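Local atomic coordinates of iron transport multicopper oxidase FET3 (Saccharomyces cerevisiae, PDB entry 1ZPU), a protein that oxidises ferrous to ferric iron with molecular oxygen, using four copper ions, for high-affinity iron uptake by yeast, and also acts as a cuprous oxidase. Residues K152-S156 with V157-T161; N386-T389 with G390-F394. One frame throughout, in Å; residues are numbered along the deposited sequence.

Interaction 1 (K152-S156 with V157-T161); sequences KSFMS and VYNPT
Asn159 reaches back to Phe154 and Ser153 across a type I beta turn, Ser156 to Asn159, that follows the C-terminal end of helix 147-154 in the second plastocyanin-like domain. Its CB sits 3.6 Å from Ser153 O, against the last helical turn. CG is anti to the backbone N (chi1 -167°), which lays the amide alongside the carbonyls of Ser153 and Phe154. At the tip, ND2 gives a nearly straight hydrogen bond to Phe154 O (3.0 Å, N-H...O 173°), in the plane of that carbonyl and on a lone pair, with the oxygen also close to the plane of the amide. The same ND2 lies 3.6 Å from Phe154 CD1, the amide and ring planes being 49° apart. A second bond from ND2, to Ala163 O, fixes the rotation of the amide and ties the helix end to the loop beyond the turn. The turn is closed by Asn159 N bonding to Ser156 O at 3.1 Å, the donor standing well above the carbonyl plane. Ser156 adds a side-chain bond: its OG accepts from Tyr158 N. The Phe154 ring itself is buried; it meets Trp467 edge-to-face and touches Gln471, which seats the helix end against the third domain near the type 1 copper, and Pro165 of its own domain also adjoins it. Val157 and Tyr158 are exposed: Val157 CG2 stands over the centre of the Tyr158 ring, 3.7 Å above its plane, and Ser156 OG comes within 3.4 Å of Tyr158 CD1.

Interaction 2 (N386-T389 with G390-F394); sequences NQDT and GTHPF. With CU1 (copper (I) ion), chain B.
The type 1 copper site of this multicopper oxidase draws one of its histidine ligands, His392, from the start of strand 392-396, and the preceding loop meets that ring at the edge remote from the metal. ND1 binds the copper ion at 2.1 Å, and His468 and Cys463 supply the other two bonds. NE2 gives a hydrogen bond to Asp388 OD2 (2.9 Å, N-H...O 141°); the oxygen lies near the ring plane and is approached on its anti side, somewhat out of the carboxylate plane, with carboxylate and ring 63° apart. OD2 also accepts from Gly390 N at 3.0 Å, the two donors coming from opposite faces of the carboxylate plane. The Gly390 bond helps to hold the carboxylate in place, while the ring is held between copper at ND1 and Asp388 OD2 at NE2. An alanine in place of Asp388 would probably leave His392 NE2 and Gly390 N without their shared acceptor and the ring freer to turn about the copper bond. Asn386 stands beside the same edge, its amide almost perpendicular to the ring and ND2 3.8 Å from His392 CD2. Its OD1 takes the backbone N of Asp388 at 3.0 Å, forming an Asx turn, while ND2 makes a weak bond to Gly390 O. Two histidines and a cysteine round one copper ion mark the type 1 site of a multicopper oxidase's cupredoxin domain, here with a second-shell carboxylate behind His392.

In the fold
Interaction 1 comes first along the chain, in the second plastocyanin-like domain, and interaction 2 follows in the third. Their centres are 20 Å apart and their nearest atoms about 7 Å, without touching. Residues 152-161 run from helix 147-154 into the surface loop before strand 169-172, whereas residues 386-394 connect strands 379-386 and 392-396, which belong to the two different sheets of the third domain. Interaction 2 supplies a ligand of the type 1 copper, His392; interaction 1 comes near it through Phe154, whose side chain lies about 9 Å from the ion and about 5 Å from that of the ligand His468. The second domain thus contributes to the surroundings of a copper site whose ligands come from the third.

Interaction 1 (K152-S156 with V157-T161)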
# COMPACT_ATOMS: atom_id res chain seq x y z
N LYS A 152 -15.34 5.05 14.80
CA LYS A 152 -15.88 5.53 16.06
C LYS A 152 -15.77 4.48 17.14
O LYS A 152 -15.48 4.80 18.30
CB LYS A 152 -17.35 5.92 15.90
CG LYS A 152 -17.57 7.18 15.11
CD LYS A 152 -19.02 7.26 14.70
CE LYS A 152 -19.24 8.33 13.65
NZ LYS A 152 -20.69 8.69 13.62
N SER A 153 -16.02 3.23 16.77
CA SER A 153 -15.90 2.13 17.72
C SER A 153 -14.56 1.39 17.61
O SER A 153 -14.24 0.58 18.48
CB SER A 153 -17.08 1.16 17.64
OG SER A 153 -17.30 0.75 16.30
N PHE A 154 -13.78 1.66 16.57
CA PHE A 154 -12.44 1.07 16.47
C PHE A 154 -11.43 1.77 17.37
O PHE A 154 -10.70 1.12 18.12
CB PHE A 154 -11.91 1.10 15.04
CG PHE A 154 -10.49 0.65 14.92
CD1 PHE A 154 -10.10 -0.60 15.43
CD2 PHE A 154 -9.54 1.45 14.29
CE1 PHE A 154 -8.78 -1.04 15.32
CE2 PHE A 154 -8.22 1.03 14.16
CZ PHE A 154 -7.83 -0.22 14.68
N MET A 155 -11.37 3.09 17.26
CA MET A 155 -10.50 3.90 18.09
C MET A 155 -11.32 4.37 19.28
O MET A 155 -11.79 5.51 19.31
CB MET A 155 -9.98 5.08 17.28
CG MET A 155 -8.48 5.29 17.41
SD MET A 155 -7.55 4.25 16.28
CE MET A 155 -7.91 5.14 14.78
N SER A 156 -11.50 3.48 20.25
CA SER A 156 -12.50 3.67 21.29
C SER A 156 -12.03 3.03 22.58
O SER A 156 -11.27 2.05 22.54
CB SER A 156 -13.82 3.02 20.84
OG SER A 156 -14.79 3.07 21.87
N VAL A 157 -12.49 3.56 23.72
CA VAL A 157 -12.23 2.95 25.02
C VAL A 157 -12.94 1.61 25.18
O VAL A 157 -12.57 0.81 26.03
CB VAL A 157 -12.64 3.86 26.19
CG1 VAL A 157 -11.59 4.90 26.46
CG2 VAL A 157 -13.99 4.51 25.92
N TYR A 158 -13.97 1.36 24.37
CA TYR A 158 -14.65 0.08 24.42
C TYR A 158 -14.01 -0.93 23.47
O TYR A 158 -14.57 -1.99 23.19
CB TYR A 158 -16.14 0.25 24.18
CG TYR A 158 -16.72 1.41 24.95
CD1 TYR A 158 -17.07 2.59 24.30
CD2 TYR A 158 -16.88 1.35 26.33
CE1 TYR A 158 -17.58 3.68 25.00
CE2 TYR A 158 -17.39 2.43 27.03
CZ TYR A 158 -17.74 3.59 26.36
OH TYR A 158 -18.25 4.67 27.04
N ASN A 159 -12.81 -0.59 22.99
CA ASN A 159 -11.99 -1.49 22.19
C ASN A 159 -10.54 -1.47 22.66
O ASN A 159 -9.67 -1.03 21.91
CB ASN A 159 -12.04 -1.09 20.73
CG ASN A 159 -11.47 -2.18 19.83
OD1 ASN A 159 -11.64 -3.36 20.10
ND2 ASN A 159 -10.80 -1.78 18.76
N PRO A 160 -10.28 -1.96 23.89
CA PRO A 160 -8.94 -1.89 24.47
C PRO A 160 -7.92 -2.82 23.79
O PRO A 160 -6.72 -2.58 23.88
CB PRO A 160 -9.17 -2.33 25.91
CG PRO A 160 -10.65 -2.37 26.10
CD PRO A 160 -11.22 -2.64 24.79
N THR A 161 -8.41 -3.86 23.12
CA THR A 161 -7.56 -4.84 22.46
C THR A 161 -6.99 -4.29 21.18
O THR A 161 -6.02 -4.83 20.65
CB THR A 161 -8.39 -6.10 22.13
OG1 THR A 161 -8.81 -6.70 23.35
CG2 THR A 161 -7.57 -7.13 21.34

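Interaction 2 (N386-T389 with G390-F394)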
# COMPACT_ATOMS: atom_id res chain seq x y z
N ASN A 386 8.79 -7.21 14.68
CA ASN A 386 7.40 -7.35 15.10
C ASN A 386 7.27 -7.90 16.51
O ASN A 386 7.62 -9.05 16.78
CB ASN A 386 6.60 -8.23 14.14
CG ASN A 386 5.09 -8.12 14.36
OD1 ASN A 386 4.62 -7.16 14.96
ND2 ASN A 386 4.35 -9.11 13.88
N GLN A 387 6.76 -7.07 17.41
CA GLN A 387 6.52 -7.48 18.79
C GLN A 387 5.04 -7.85 18.96
O GLN A 387 4.61 -8.26 20.03
CB GLN A 387 6.86 -6.33 19.73
CG GLN A 387 7.73 -6.71 20.89
CD GLN A 387 9.20 -6.64 20.55
OE1 GLN A 387 9.61 -5.89 19.67
NE2 GLN A 387 10.01 -7.42 21.26
N ASP A 388 4.29 -7.67 17.87
CA ASP A 388 2.85 -7.96 17.81
C ASP A 388 2.61 -9.35 17.21
O ASP A 388 3.41 -9.81 16.38
CB ASP A 388 2.14 -6.90 16.96
CG ASP A 388 0.66 -7.20 16.76
OD1 ASP A 388 -0.09 -7.20 17.77
OD2 ASP A 388 0.23 -7.44 15.60
N THR A 389 1.52 -10.01 17.59
CA THR A 389 1.29 -11.39 17.13
C THR A 389 0.61 -11.48 15.77
O THR A 389 0.18 -12.56 15.38
CB THR A 389 0.54 -12.28 18.14
OG1 THR A 389 -0.83 -11.90 18.18
CG2 THR A 389 1.12 -12.17 19.52
N GLY A 390 0.52 -10.37 15.04
CA GLY A 390 -0.13 -10.38 13.73
C GLY A 390 0.82 -10.22 12.54
O GLY A 390 2.00 -9.95 12.71
N THR A 391 0.28 -10.39 11.33
CA THR A 391 1.01 -10.12 10.10
C THR A 391 0.76 -8.69 9.67
O THR A 391 -0.37 -8.23 9.74
CB THR A 391 0.52 -11.01 8.96
OG1 THR A 391 0.84 -12.38 9.25
CG2 THR A 391 1.19 -10.62 7.66
N HIS A 392 1.80 -7.99 9.22
CA HIS A 392 1.64 -6.64 8.71
C HIS A 392 2.38 -6.49 7.40
O HIS A 392 3.56 -6.86 7.28
CB HIS A 392 2.21 -5.62 9.68
CG HIS A 392 1.73 -5.79 11.08
ND1 HIS A 392 0.75 -5.00 11.63
CD2 HIS A 392 2.10 -6.67 12.04
CE1 HIS A 392 0.54 -5.38 12.88
NE2 HIS A 392 1.35 -6.38 13.15
N PRO A 393 1.70 -5.92 6.39
CA PRO A 393 2.38 -5.58 5.16
C PRO A 393 2.87 -4.12 5.20
O PRO A 393 2.08 -3.19 5.13
CB PRO A 393 1.28 -5.78 4.12
CG PRO A 393 -0.00 -5.54 4.87
CD PRO A 393 0.28 -5.57 6.34
N PHE A 394 4.16 -3.93 5.33
CA PHE A 394 4.72 -2.59 5.34
C PHE A 394 5.09 -2.18 3.94
O PHE A 394 5.57 -2.98 3.14
CB PHE A 394 5.91 -2.48 6.28
CG PHE A 394 5.52 -2.58 7.72
CD1 PHE A 394 5.55 -3.80 8.38
CD2 PHE A 394 5.09 -1.45 8.41
CE1 PHE A 394 5.16 -3.89 9.71
CE2 PHE A 394 4.70 -1.55 9.75
CZ PHE A 394 4.75 -2.78 10.40
CU CU1 B . -0.28 -3.62 10.48